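Magnesium and cobalt efflux protein CorC (Neisseria meningitidis, PDB 2PLI) probably takes part in the transport of magnesium and cobalt ions, the piece in this model being its transporter-associated domain. Local coordinates at residues 10-15 with 33-38; 29-32 with 38-41; 50-53 with 58-61; 72-75 with 81-84; 53-56 with 62-65. One frame throughout, in Å; residues are numbered along the deposited sequence. Where two conformers were deposited one is given.

Contact 1 of 5, residues 10-15 with 33-38; sequences DNIHAV and TFFGTE. With ZN (zinc ion), chain S; ZN (zinc ion), chain G.
Ile12, on the short edge strand 12-14 of the antiparallel sheet, lies over the ring of Phe34 near the end of helix 28-35, in the alpha+beta transporter-associated domain of CorC. From Ile12 CB, which comes within 4.2 Å of Phe34 CE1, the side chain divides. Ile12 CG2, anti to the backbone N, sits almost on the ring axis, 3.5 Å from the centroid of the Phe34 ring and 12° off the normal, a CH-pi contact. The other branch runs through CG1 to Ile12 CD1, which reaches back along the phenylalanine to 3.6 Å from Phe34 CB, so the two side chains pass in opposite directions. Ile12 CG2 also brushes Phe35 CZ at 4.2 Å. Both phenyl rings meet Trp20 edge-to-face, and this buried corner lies where Ala14 packs on Phe34 of the second subunit. CB of His13 points away from 33-38, and the ring binds zinc through NE2, with two waters on the same ion. Asp10 OD1 binds another zinc, shared with residues of the second and third subunits, while His13 ND1 gives a nearly straight 2.8 Å hydrogen bond to Asp10 OD2, which lies in the imidazole plane.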
loop_
_atom_site.group_PDB
_atom_site.type_symbol
_atom_site.label_atom_id
_atom_site.label_comp_id
_atom_site.label_asym_id
_atom_site.label_seq_id
_atom_site.Cartn_x
_atom_site.Cartn_y
_atom_site.Cartn_z
ATOM N N ASP A 10 -1.666 -7.439 -3.855
ATOM C CA ASP A 10 -2.162 -6.069 -4.009
ATOM C C ASP A 10 -3.610 -5.989 -3.506
ATOM O O ASP A 10 -4.469 -6.720 -4.026
ATOM C CB ASP A 10 -2.221 -5.687 -5.510
ATOM C CG ASP A 10 -0.885 -5.764 -6.245
ATOM O OD1 ASP A 10 0.150 -6.042 -5.635
ATOM O OD2 ASP A 10 -0.890 -5.568 -7.490
ATOM N N ASN A 11 -3.930 -5.067 -2.591
ATOM C CA ASN A 11 -5.351 -4.895 -2.273
ATOM C C ASN A 11 -6.070 -4.225 -3.445
ATOM O O ASN A 11 -7.243 -4.396 -3.598
ATOM C CB ASN A 11 -5.628 -4.161 -0.977
ATOM C CG ASN A 11 -4.880 -2.893 -0.807
ATOM O OD1 ASN A 11 -4.413 -2.259 -1.768
ATOM N ND2 ASN A 11 -4.725 -2.482 0.495
ATOM N N ILE A 12 -5.328 -3.442 -4.230
ATOM C CA ILE A 12 -5.837 -2.817 -5.454
ATOM C C ILE A 12 -4.958 -3.307 -6.578
ATOM O O ILE A 12 -3.833 -2.819 -6.714
ATOM C CB ILE A 12 -5.799 -1.263 -5.404
ATOM C CG1 ILE A 12 -6.536 -0.704 -4.189
ATOM C CG2 ILE A 12 -6.380 -0.662 -6.696
ATOM C CD1 ILE A 12 -6.428 0.804 -4.013
ATOM N N HIS A 13 -5.448 -4.269 -7.351
ATOM C CA HIS A 13 -4.610 -5.007 -8.298
ATOM C C HIS A 13 -4.976 -4.649 -9.699
ATOM O O HIS A 13 -6.100 -4.856 -10.096
ATOM C CB HIS A 13 -4.833 -6.478 -8.110
ATOM C CG HIS A 13 -3.984 -7.304 -8.994
ATOM N ND1 HIS A 13 -2.604 -7.202 -8.993
ATOM C CD2 HIS A 13 -4.307 -8.243 -9.905
ATOM C CE1 HIS A 13 -2.121 -8.027 -9.909
ATOM N NE2 HIS A 13 -3.137 -8.664 -10.470
ATOM N N ALA A 14 -4.047 -4.116 -10.464
ATOM C CA ALA A 14 -4.365 -3.795 -11.840
ATOM C C ALA A 14 -4.341 -5.078 -12.655
ATOM O O ALA A 14 -3.271 -5.651 -12.841
ATOM C CB ALA A 14 -3.360 -2.795 -12.407
ATOM N N VAL A 15 -5.483 -5.480 -13.185
ATOM C CA VAL A 15 -5.557 -6.651 -14.028
ATOM C C VAL A 15 -5.129 -6.321 -15.451
ATOM O O VAL A 15 -4.722 -7.213 -16.231
ATOM C CB VAL A 15 -6.955 -7.298 -13.995
ATOM C CG1 VAL A 15 -7.306 -7.750 -12.571
ATOM C CG2 VAL A 15 -8.012 -6.380 -14.505
ATOM N N THR A 33 -5.807 7.661 -2.238
ATOM C CA THR A 33 -4.415 7.853 -2.658
ATOM C C THR A 33 -4.195 7.256 -4.041
ATOM O O THR A 33 -3.548 7.874 -4.902
ATOM C CB THR A 33 -3.474 7.263 -1.611
ATOM O OG1 THR A 33 -3.699 7.957 -0.391
ATOM C CG2 THR A 33 -2.016 7.428 -2.004
ATOM N N PHE A 34 -4.763 6.069 -4.241
ATOM C CA PHE A 34 -4.539 5.317 -5.472
ATOM C C PHE A 34 -5.166 5.981 -6.672
ATOM O O PHE A 34 -4.535 6.072 -7.754
ATOM C CB PHE A 34 -5.015 3.882 -5.302
ATOM C CG PHE A 34 -4.670 2.984 -6.472
ATOM C CD1 PHE A 34 -3.510 2.171 -6.422
ATOM C CD2 PHE A 34 -5.487 2.901 -7.595
ATOM C CE1 PHE A 34 -3.192 1.317 -7.446
ATOM C CE2 PHE A 34 -5.174 2.059 -8.618
ATOM C CZ PHE A 34 -4.009 1.287 -8.585
ATOM N N PHE A 35 -6.384 6.490 -6.501
ATOM C CA PHE A 35 -7.160 6.983 -7.611
ATOM C C PHE A 35 -7.257 8.489 -7.696
ATOM O O PHE A 35 -7.740 9.010 -8.689
ATOM C CB PHE A 35 -8.586 6.433 -7.555
ATOM C CG PHE A 35 -8.679 4.981 -7.889
ATOM C CD1 PHE A 35 -8.535 4.546 -9.193
ATOM C CD2 PHE A 35 -8.893 4.036 -6.901
ATOM C CE1 PHE A 35 -8.583 3.211 -9.497
ATOM C CE2 PHE A 35 -8.960 2.700 -7.199
ATOM C CZ PHE A 35 -8.786 2.273 -8.490
ATOM N N GLY A 36 -6.828 9.184 -6.669
ATOM C CA GLY A 36 -7.027 10.639 -6.611
ATOM C C GLY A 36 -8.472 11.075 -6.353
ATOM O O GLY A 36 -8.842 12.254 -6.583
ATOM N N THR A 37 -9.282 10.160 -5.851
ATOM C CA THR A 37 -10.654 10.409 -5.405
ATOM C C THR A 37 -10.650 11.077 -4.028
ATOM O O THR A 37 -9.635 11.122 -3.338
ATOM C CB THR A 37 -11.456 9.098 -5.399
ATOM O OG1 THR A 37 -10.707 8.088 -4.699
ATOM C CG2 THR A 37 -11.704 8.605 -6.836
ATOM N N GLU A 38 -11.813 11.591 -3.638
ATOM C CA GLU A 38 -11.984 12.231 -2.350
ATOM C C GLU A 38 -13.215 11.676 -1.647
ATOM O O GLU A 38 -14.057 12.415 -1.097
ATOM C CB GLU A 38 -12.080 13.754 -2.549
ATOM C CG GLU A 38 -10.769 14.409 -2.959
ATOM C CD GLU A 38 -10.940 15.883 -3.301
ATOM O OE1 GLU A 38 -11.905 16.513 -2.803
ATOM O OE2 GLU A 38 -10.107 16.413 -4.078
HETATM ZN ZN ZN S . 1.720 -5.858 -6.968
HETATM ZN ZN ZN G . -3.062 -10.236 -11.747
HETATM O O HOH W 1 -1.994 -11.536 -10.564
HETATM O O HOH W 2 -4.978 -10.491 -12.436
#

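Contact 2 of 5, residues 29-32 with 38-41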
loop_
_atom_site.group_PDB
_atom_site.type_symbol
_atom_site.label_atom_id
_atom_site.label_comp_id
_atom_site.label_asym_id
_atom_site.label_seq_id
_atom_site.Cartn_x
_atom_site.Cartn_y
_atom_site.Cartn_z
ATOM N N GLU A 29 -9.212 5.609 2.587
ATOM C CA GLU A 29 -8.087 6.518 2.378
ATOM C C GLU A 29 -7.058 5.982 1.402
ATOM O O GLU A 29 -6.455 6.731 0.661
ATOM C CB GLU A 29 -7.392 6.854 3.685
ATOM C CG GLU A 29 -8.301 7.487 4.699
ATOM C CD GLU A 29 -8.976 6.529 5.627
ATOM O OE1 GLU A 29 -9.136 5.333 5.343
ATOM O OE2 GLU A 29 -9.355 6.997 6.714
ATOM N N ASP A 30 -6.877 4.673 1.402
ATOM C CA ASP A 30 -5.961 4.050 0.465
ATOM C C ASP A 30 -6.499 4.005 -0.963
ATOM O O ASP A 30 -5.739 4.158 -1.958
ATOM C CB ASP A 30 -5.514 2.704 0.993
ATOM C CG ASP A 30 -4.754 2.850 2.327
ATOM O OD1 ASP A 30 -3.885 3.749 2.460
ATOM O OD2 ASP A 30 -5.107 2.129 3.284
ATOM N N ILE A 31 -7.825 3.924 -1.182
ATOM C CA ILE A 31 -8.508 4.122 -2.451
ATOM C C ILE A 31 -8.246 5.543 -2.942
ATOM O O ILE A 31 -7.898 5.767 -4.082
ATOM C CB ILE A 31 -10.024 3.887 -2.290
ATOM C CG1 ILE A 31 -10.293 2.398 -1.940
ATOM C CG2 ILE A 31 -10.777 4.319 -3.543
ATOM C CD1 ILE A 31 -10.045 1.360 -3.069
ATOM N N ASN A 32 -8.345 6.498 -2.029
ATOM C CA ASN A 32 -8.208 7.890 -2.430
ATOM C C ASN A 32 -6.810 8.205 -2.922
ATOM O O ASN A 32 -6.632 8.915 -3.907
ATOM C CB ASN A 32 -8.608 8.822 -1.282
ATOM C CG ASN A 32 -10.123 8.888 -1.080
ATOM O OD1 ASN A 32 -10.921 8.566 -1.966
ATOM N ND2 ASN A 32 -10.517 9.367 0.084
ATOM N N GLU A 38 -11.813 11.591 -3.638
ATOM C CA GLU A 38 -11.984 12.231 -2.350
ATOM C C GLU A 38 -13.215 11.676 -1.647
ATOM O O GLU A 38 -14.057 12.415 -1.097
ATOM C CB GLU A 38 -12.080 13.754 -2.549
ATOM C CG GLU A 38 -10.769 14.409 -2.959
ATOM C CD GLU A 38 -10.940 15.883 -3.301
ATOM O OE1 GLU A 38 -11.905 16.513 -2.803
ATOM O OE2 GLU A 38 -10.107 16.413 -4.078
ATOM N N TYR A 39 -13.330 10.350 -1.681
ATOM C CA TYR A 39 -14.393 9.676 -1.008
ATOM C C TYR A 39 -14.287 9.853 0.480
ATOM O O TYR A 39 -13.209 9.932 1.056
ATOM C CB TYR A 39 -14.329 8.195 -1.286
ATOM C CG TYR A 39 -14.450 7.778 -2.724
ATOM C CD1 TYR A 39 -15.377 8.339 -3.574
ATOM C CD2 TYR A 39 -13.673 6.740 -3.223
ATOM C CE1 TYR A 39 -15.509 7.906 -4.883
ATOM C CE2 TYR A 39 -13.821 6.302 -4.505
ATOM C CZ TYR A 39 -14.712 6.901 -5.351
ATOM O OH TYR A 39 -14.807 6.415 -6.642
ATOM N N SER A 40 -15.445 9.891 1.107
ATOM C CA SER A 40 -15.495 10.098 2.523
ATOM C C SER A 40 -16.864 9.614 2.934
ATOM O O SER A 40 -17.833 9.828 2.224
ATOM C CB SER A 40 -15.285 11.591 2.794
ATOM O OG SER A 40 -15.814 11.993 4.018
ATOM N N SER A 41 -16.933 8.930 4.064
ATOM C CA SER A 41 -18.210 8.512 4.609
ATOM C C SER A 41 -18.190 8.796 6.087
ATOM O O SER A 41 -17.139 8.789 6.724
ATOM C CB SER A 41 -18.442 7.022 4.341
ATOM O OG SER A 41 -19.626 6.552 4.968
#
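Asn32 and Tyr39 carry most of this contact, which ties residues 29-32 of helix 28-35 to the loop that leads on to helix 47-55. The asparagine amide reads the backbone of the tyrosine on both sides of its alpha carbon. Asn32 ND2 donates to Tyr39 O at 2.9 Å; that bond is close to straight, lies in the amide plane and arrives on a carbonyl lone pair. Asn32 OD1 in turn accepts from Tyr39 N at 3.0 Å, a more bent bond whose donor stands tilted 32° from the side-chain carbonyl plane. With CG anti to its own carbonyl carbon (chi1 -75°), the amide of Asn32 is carried out from the helix to the loop. OD1 has a further hydrogen bond from the same chain, with Thr37 OG1.

The Tyr39 side chain adds an apolar part. Ile31 CG2 meets the ring at its edge, in plane, 3.8 Å from Tyr39 CE2. Farther out, the tyrosine OH is hydrogen-bonded to the backbone O of Ile67, and Leu50, Leu70 and Phe72 touch the side chain, placing it between helix 47-55 and the sheet. With both ends of the Asn32 amide engaged, its orientation is determined, because the flipped amide would set NH2 against Tyr39 N and oxygen against Tyr39 O.

Contact 3 of 5, residues 50-53 with 58-61; sequences LVIQ and LPVR
Ile52, on helix 47-55, meets Leu58 and Pro59 where the chain returns after the helix. Two carbons of the one isoleucine branch do the touching. Ile52 CG1 lies 3.9 Å from Pro59 CD, the ring carbon bonded to the proline nitrogen, and the two side chains cross at about a right angle. Beyond it, Ile52 CD1 comes to 4.1 Å from Leu58 CD1; here the side chains run side by side and point the same way. The isoleucine reaches both neighbours because its CG1 is anti to the carbonyl carbon (chi1 -70°) and CD1 continues in an extended line from there (chi2 169°).

Behind this first shell lies Leu82 of strand 82-89. It touches Ile52, Leu58 and also Val51, the next residue back on the helix, so one leucine of the sheet backs both halves of the contact. Val51 packs on Leu85 of the same strand as well. On the loop side, the side chain of Pro59 lies about 5 Å from the zinc ion that His57 and Glu63 bind, so the polar and metal bonds of the loop lie next to the contact.

No hydrogen bond crosses between 50-53 and 58-61. The join is purely apolar, and with no directional bond across it the contact depends on the fit of Ile52 CG1 and CD1 against Pro59 CD and Leu58 CD1.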
loop_
_atom_site.group_PDB
_atom_site.type_symbol
_atom_site.label_atom_id
_atom_site.label_comp_id
_atom_site.label_asym_id
_atom_site.label_seq_id
_atom_site.Cartn_x
_atom_site.Cartn_y
_atom_site.Cartn_z
ATOM N N LEU A 50 -18.411 1.512 1.552
ATOM C CA LEU A 50 -18.895 2.602 0.753
ATOM C C LEU A 50 -19.841 2.135 -0.358
ATOM O O LEU A 50 -20.881 2.748 -0.604
ATOM C CB LEU A 50 -17.715 3.378 0.188
ATOM C CG LEU A 50 -18.044 4.724 -0.415
ATOM C CD1 LEU A 50 -18.467 5.749 0.639
ATOM C CD2 LEU A 50 -16.832 5.245 -1.123
ATOM N N VAL A 51 -19.490 1.035 -1.017
ATOM C CA VAL A 51 -20.385 0.431 -2.016
ATOM C C VAL A 51 -21.707 0.049 -1.396
ATOM O O VAL A 51 -22.754 0.302 -1.960
ATOM C CB VAL A 51 -19.714 -0.739 -2.688
ATOM C CG1 VAL A 51 -20.701 -1.539 -3.485
ATOM C CG2 VAL A 51 -18.562 -0.197 -3.607
ATOM N N ILE A 52 -21.680 -0.583 -0.237
ATOM C CA ILE A 52 -22.914 -0.996 0.444
ATOM C C ILE A 52 -23.744 0.250 0.798
ATOM O O ILE A 52 -24.981 0.234 0.656
ATOM C CB ILE A 52 -22.573 -1.850 1.667
ATOM C CG1 ILE A 52 -22.027 -3.231 1.267
ATOM C CG2 ILE A 52 -23.780 -2.042 2.564
ATOM C CD1 ILE A 52 -21.423 -4.029 2.412
ATOM N N GLN A 53 -23.093 1.303 1.270
ATOM C CA GLN A 53 -23.772 2.590 1.568
ATOM C C GLN A 53 -24.483 3.140 0.343
ATOM O O GLN A 53 -25.640 3.535 0.428
ATOM C CB GLN A 53 -22.803 3.622 2.140
ATOM C CG GLN A 53 -23.309 5.110 2.209
ATOM C CD GLN A 53 -22.148 6.096 2.403
ATOM O OE1 GLN A 53 -21.382 5.972 3.363
ATOM N NE2 GLN A 53 -21.947 7.006 1.432
ATOM N N LEU A 58 -26.469 -5.019 1.055
ATOM C CA LEU A 58 -25.394 -5.944 0.682
ATOM C C LEU A 58 -25.698 -6.497 -0.705
ATOM O O LEU A 58 -26.671 -7.228 -0.875
ATOM C CB LEU A 58 -25.330 -7.084 1.699
ATOM C CG LEU A 58 -24.365 -8.236 1.375
ATOM C CD1 LEU A 58 -22.960 -7.701 1.257
ATOM C CD2 LEU A 58 -24.451 -9.316 2.448
ATOM N N PRO A 59 -24.883 -6.144 -1.704
ATOM C CA PRO A 59 -25.174 -6.561 -3.052
ATOM C C PRO A 59 -24.712 -7.976 -3.419
ATOM O O PRO A 59 -23.868 -8.597 -2.742
ATOM C CB PRO A 59 -24.410 -5.534 -3.885
ATOM C CG PRO A 59 -23.222 -5.297 -3.091
ATOM C CD PRO A 59 -23.693 -5.289 -1.641
ATOM N N VAL A 60 -25.227 -8.446 -4.555
ATOM C CA VAL A 60 -24.799 -9.712 -5.110
ATOM C C VAL A 60 -23.854 -9.484 -6.278
ATOM O O VAL A 60 -23.722 -8.358 -6.809
ATOM C CB VAL A 60 -26.027 -10.554 -5.590
ATOM C CG1 VAL A 60 -26.980 -10.844 -4.462
ATOM C CG2 VAL A 60 -26.783 -9.827 -6.710
ATOM N N ARG A 61 -23.145 -10.540 -6.673
ATOM C CA ARG A 61 -22.243 -10.471 -7.823
ATOM C C ARG A 61 -22.949 -9.843 -9.033
ATOM O O ARG A 61 -24.114 -10.199 -9.366
ATOM C CB ARG A 61 -21.766 -11.877 -8.161
ATOM C CG ARG A 61 -20.628 -11.942 -9.142
ATOM C CD ARG A 61 -19.948 -13.307 -9.100
ATOM N NE ARG A 61 -20.862 -14.419 -9.389
ATOM C CZ ARG A 61 -21.367 -14.697 -10.593
ATOM N NH1 ARG A 61 -21.076 -13.941 -11.642
ATOM N NH2 ARG A 61 -22.171 -15.743 -10.756
#

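Contact 4 of 5, residues 72-75 with 81-84; sequences FTVA and RLHT
Ala75 N donates to Thr84 O across the hairpin of strands 70-77 and 82-89, a 2.8 Å bond with the donor tilted 34° from the carbonyl plane, while the short segments 72-75 and 82-84 run at 101° to each other rather than in regular antiparallel alignment. His83 and Thr84 both face Arg76, a classic beta bulge. Beside the backbone bond, Ala75 CB rests 3.6 Å from the accepting Thr84 O and 4.1 Å from the methyl Thr84 CG2. The tighter side-chain meeting is between Val74 and Leu82, which approach at a slant. A single leucine methyl does the touching, with Leu82 CD1 3.5 Å from Val74 CG1 and 4.0 Å from Val74 CG2, so it meets both prongs of the valine. Leu82 CG stands anti to the backbone N (chi1 169°), which carries that methyl across to the partner strand. Outward from here, Phe72 packs on Ile47 of helix 47-55 and on Ile22 of strand 19-23, whereas Val74 touches Pro59. To one side Val74 pairs through its backbone with Gly62 and Glu63, leading to strand 64-67; to the other, His83 bonds through its backbone to Ala24, just past strand 19-23.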
loop_
_atom_site.group_PDB
_atom_site.type_symbol
_atom_site.label_atom_id
_atom_site.label_comp_id
_atom_site.label_asym_id
_atom_site.label_seq_id
_atom_site.Cartn_x
_atom_site.Cartn_y
_atom_site.Cartn_z
ATOM N N PHE A 72 -17.844 0.593 -9.873
ATOM C CA PHE A 72 -17.480 -0.599 -9.124
ATOM C C PHE A 72 -18.517 -1.644 -9.423
ATOM O O PHE A 72 -19.707 -1.368 -9.240
ATOM C CB PHE A 72 -17.498 -0.335 -7.634
ATOM C CG PHE A 72 -16.477 0.630 -7.193
ATOM C CD1 PHE A 72 -15.191 0.234 -6.939
ATOM C CD2 PHE A 72 -16.783 1.979 -7.123
ATOM C CE1 PHE A 72 -14.212 1.155 -6.574
ATOM C CE2 PHE A 72 -15.849 2.909 -6.737
ATOM C CZ PHE A 72 -14.540 2.517 -6.473
ATOM N N THR A 73 -18.082 -2.818 -9.838
ATOM C CA THR A 73 -18.984 -3.940 -10.024
ATOM C C THR A 73 -18.639 -4.989 -9.007
ATOM O O THR A 73 -17.492 -5.305 -8.798
ATOM C CB THR A 73 -18.891 -4.540 -11.459
ATOM O OG1 THR A 73 -19.100 -3.502 -12.423
ATOM C CG2 THR A 73 -19.941 -5.631 -11.660
ATOM N N VAL A 74 -19.633 -5.587 -8.389
ATOM C CA VAL A 74 -19.372 -6.662 -7.421
ATOM C C VAL A 74 -18.854 -7.918 -8.090
ATOM O O VAL A 74 -19.535 -8.465 -8.955
ATOM C CB VAL A 74 -20.657 -6.963 -6.598
ATOM C CG1 VAL A 74 -20.394 -8.086 -5.623
ATOM C CG2 VAL A 74 -21.150 -5.664 -5.875
ATOM N N ALA A 75 -17.656 -8.379 -7.707
ATOM C CA ALA A 75 -17.034 -9.609 -8.252
ATOM C C ALA A 75 -17.165 -10.859 -7.385
ATOM O O ALA A 75 -17.225 -11.984 -7.887
ATOM C CB ALA A 75 -15.569 -9.345 -8.520
ATOM N N ARG A 81 -21.053 -11.077 3.402
ATOM C CA ARG A 81 -20.060 -10.087 3.108
ATOM C C ARG A 81 -19.833 -9.838 1.636
ATOM O O ARG A 81 -19.990 -10.735 0.795
ATOM C CB ARG A 81 -18.705 -10.458 3.748
ATOM C CG ARG A 81 -18.737 -10.468 5.239
ATOM C CD ARG A 81 -17.357 -10.469 5.826
ATOM N NE ARG A 81 -17.475 -10.495 7.281
ATOM C CZ ARG A 81 -16.444 -10.643 8.099
ATOM N NH1 ARG A 81 -15.225 -10.777 7.611
ATOM N NH2 ARG A 81 -16.653 -10.665 9.406
ATOM N N LEU A 82 -19.419 -8.606 1.341
ATOM C CA LEU A 82 -18.938 -8.243 0.027
ATOM C C LEU A 82 -17.420 -8.380 0.134
ATOM O O LEU A 82 -16.807 -7.767 1.018
ATOM C CB LEU A 82 -19.335 -6.770 -0.221
ATOM C CG LEU A 82 -18.753 -6.034 -1.394
ATOM C CD1 LEU A 82 -18.985 -6.759 -2.700
ATOM C CD2 LEU A 82 -19.331 -4.601 -1.412
ATOM N N HIS A 83 -16.843 -9.189 -0.759
ATOM C CA HIS A 83 -15.440 -9.506 -0.725
ATOM C C HIS A 83 -14.547 -8.806 -1.764
ATOM O O HIS A 83 -13.413 -8.426 -1.461
ATOM C CB HIS A 83 -15.283 -11.010 -0.814
ATOM C CG HIS A 83 -15.763 -11.739 0.402
ATOM N ND1 HIS A 83 -15.093 -11.672 1.598
ATOM C CD2 HIS A 83 -16.786 -12.606 0.594
ATOM C CE1 HIS A 83 -15.698 -12.438 2.493
ATOM N NE2 HIS A 83 -16.718 -13.017 1.898
ATOM N N THR A 84 -15.007 -8.705 -3.006
ATOM C CA THR A 84 -14.188 -8.195 -4.103
ATOM C C THR A 84 -15.005 -7.378 -5.062
ATOM O O THR A 84 -16.155 -7.718 -5.382
ATOM C CB THR A 84 -13.563 -9.383 -4.882
ATOM O OG1 THR A 84 -13.026 -10.324 -3.906
ATOM C CG2 THR A 84 -12.463 -8.901 -5.810
#

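Contact 5 of 5, residues 53-56 with 62-65; sequences QELG and GEKV. With ZN (zinc ion), chain F.
Leu55 lays its forked end over Val65, joining the last turn of helix 47-55 to the start of strand 64-67, an edge strand of the antiparallel sheet within this chain; in this transporter-associated domain the helix is followed by a loop that returns to that strand. Leu55 CD2 is the busier methyl, 3.8 Å from Val65 CB and 3.7 Å from the backbone Lys64 O, so it covers the strand at the peptide link between these two residues. The other methyl, Leu55 CD1, points along the strand to Glu63 and stops 4.2 Å from Glu63 OE1. Leucine and valine cross at a slant. Val65 has CG2 anti to its backbone N, and that methyl, Val65 CG2, reaches the residue before Leu55, 3.9 Å from Glu54 CB.

Glu54 turns its chain at CG, and its carboxylate lies next to Gln53 on the helix, where Gln53 NE2 donates to Glu54 OE2 in a bent 3.2 Å bond. The helix stops at Gly56, whose positive phi would press a side chain against the preceding carbonyl oxygen; Gly62, ahead of the strand, has the same kind of backbone.

No hydrogen bond spans the two segments, but a metal site stands at their border. His57, directly after Gly56, binds the same zinc as Glu63, bridging the start and end of the return loop. Glu63 OE2, which also takes a hydrogen bond from Val60 N, binds the zinc at 2.0 Å; a water oxygen is 2.4 Å from the zinc.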
loop_
_atom_site.group_PDB
_atom_site.type_symbol
_atom_site.label_atom_id
_atom_site.label_comp_id
_atom_site.label_asym_id
_atom_site.label_seq_id
_atom_site.Cartn_x
_atom_site.Cartn_y
_atom_site.Cartn_z
ATOM N N GLN A 53 -23.093 1.303 1.270
ATOM C CA GLN A 53 -23.772 2.590 1.568
ATOM C C GLN A 53 -24.483 3.140 0.343
ATOM O O GLN A 53 -25.640 3.535 0.428
ATOM C CB GLN A 53 -22.803 3.622 2.140
ATOM C CG GLN A 53 -23.309 5.110 2.209
ATOM C CD GLN A 53 -22.148 6.096 2.403
ATOM O OE1 GLN A 53 -21.382 5.972 3.363
ATOM N NE2 GLN A 53 -21.947 7.006 1.432
ATOM N N GLU A 54 -23.786 3.183 -0.783
ATOM C CA GLU A 54 -24.321 3.799 -1.998
ATOM C C GLU A 54 -25.398 2.953 -2.660
ATOM O O GLU A 54 -26.343 3.508 -3.228
ATOM C CB GLU A 54 -23.233 4.053 -3.006
ATOM C CG GLU A 54 -22.228 5.101 -2.557
ATOM C CD GLU A 54 -22.782 6.511 -2.616
ATOM O OE1 GLU A 54 -23.530 6.843 -3.561
ATOM O OE2 GLU A 54 -22.464 7.290 -1.705
ATOM N N LEU A 55 -25.265 1.631 -2.596
ATOM C CA LEU A 55 -26.343 0.733 -3.077
ATOM C C LEU A 55 -27.512 0.582 -2.112
ATOM O O LEU A 55 -28.631 0.236 -2.550
ATOM C CB LEU A 55 -25.832 -0.659 -3.421
ATOM C CG LEU A 55 -25.010 -0.703 -4.693
ATOM C CD1 LEU A 55 -24.297 -2.078 -4.906
ATOM C CD2 LEU A 55 -25.861 -0.358 -5.910
ATOM N N GLY A 56 -27.274 0.789 -0.823
ATOM C CA GLY A 56 -28.327 0.667 0.192
ATOM C C GLY A 56 -28.464 -0.679 0.865
ATOM O O GLY A 56 -29.261 -0.835 1.797
ATOM N N GLY A 62 -22.259 -8.954 -9.721
ATOM C CA GLY A 62 -22.782 -8.338 -10.912
ATOM C C GLY A 62 -23.404 -6.987 -10.695
ATOM O O GLY A 62 -23.574 -6.230 -11.663
ATOM N N GLU A 63 -23.776 -6.650 -9.448
ATOM C CA GLU A 63 -24.338 -5.314 -9.193
ATOM C C GLU A 63 -23.268 -4.252 -9.365
ATOM O O GLU A 63 -22.103 -4.487 -9.068
ATOM C CB GLU A 63 -24.940 -5.178 -7.813
ATOM C CG GLU A 63 -26.052 -6.069 -7.599
ATOM C CD GLU A 63 -26.928 -5.644 -6.432
ATOM O OE1 GLU A 63 -27.385 -4.447 -6.354
ATOM O OE2 GLU A 63 -27.129 -6.532 -5.618
ATOM N N LYS A 64 -23.666 -3.115 -9.907
ATOM C CA LYS A 64 -22.730 -2.042 -10.148
ATOM C C LYS A 64 -23.198 -0.756 -9.504
ATOM O O LYS A 64 -24.423 -0.512 -9.345
ATOM C CB LYS A 64 -22.465 -1.842 -11.622
ATOM C CG LYS A 64 -23.532 -1.218 -12.429
ATOM C CD LYS A 64 -22.970 -0.880 -13.862
ATOM C CE LYS A 64 -23.764 0.217 -14.545
ATOM N NZ LYS A 64 -23.330 0.437 -15.985
ATOM N N VAL A 65 -22.211 0.065 -9.162
ATOM C CA VAL A 65 -22.458 1.398 -8.661
ATOM C C VAL A 65 -21.397 2.379 -9.144
ATOM O O VAL A 65 -20.204 2.073 -9.154
ATOM C CB VAL A 65 -22.675 1.399 -7.106
ATOM C CG1 VAL A 65 -21.431 1.005 -6.424
ATOM C CG2 VAL A 65 -23.228 2.725 -6.634
HETATM ZN ZN ZN F . -28.909 -5.984 -4.773
HETATM O O HOH W 3 -29.488 -7.993 -3.710
#

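Along the chain, contacts 1 and 2 come first and share Glu38 and helix 28-35; their centres are 10 Å apart, and Thr37 bonds to Asn32 between them. Contacts 3 and 5 both start from helix 47-55, share Gln53 and lie 5 Å apart between centres. Contact 4, last in sequence, is 7 Å from contact 3 and 9 Å from contact 5, again between centres, and is joined to the latter by backbone bonds between strands 70-77 and 64-67. Contact 1 sits across the chain's centre from contacts 3, 4 and 5. Tyr39 on Leu50 connects the two groups, so both helices pack into one small domain with zinc sites near contacts 1, 2 and 5.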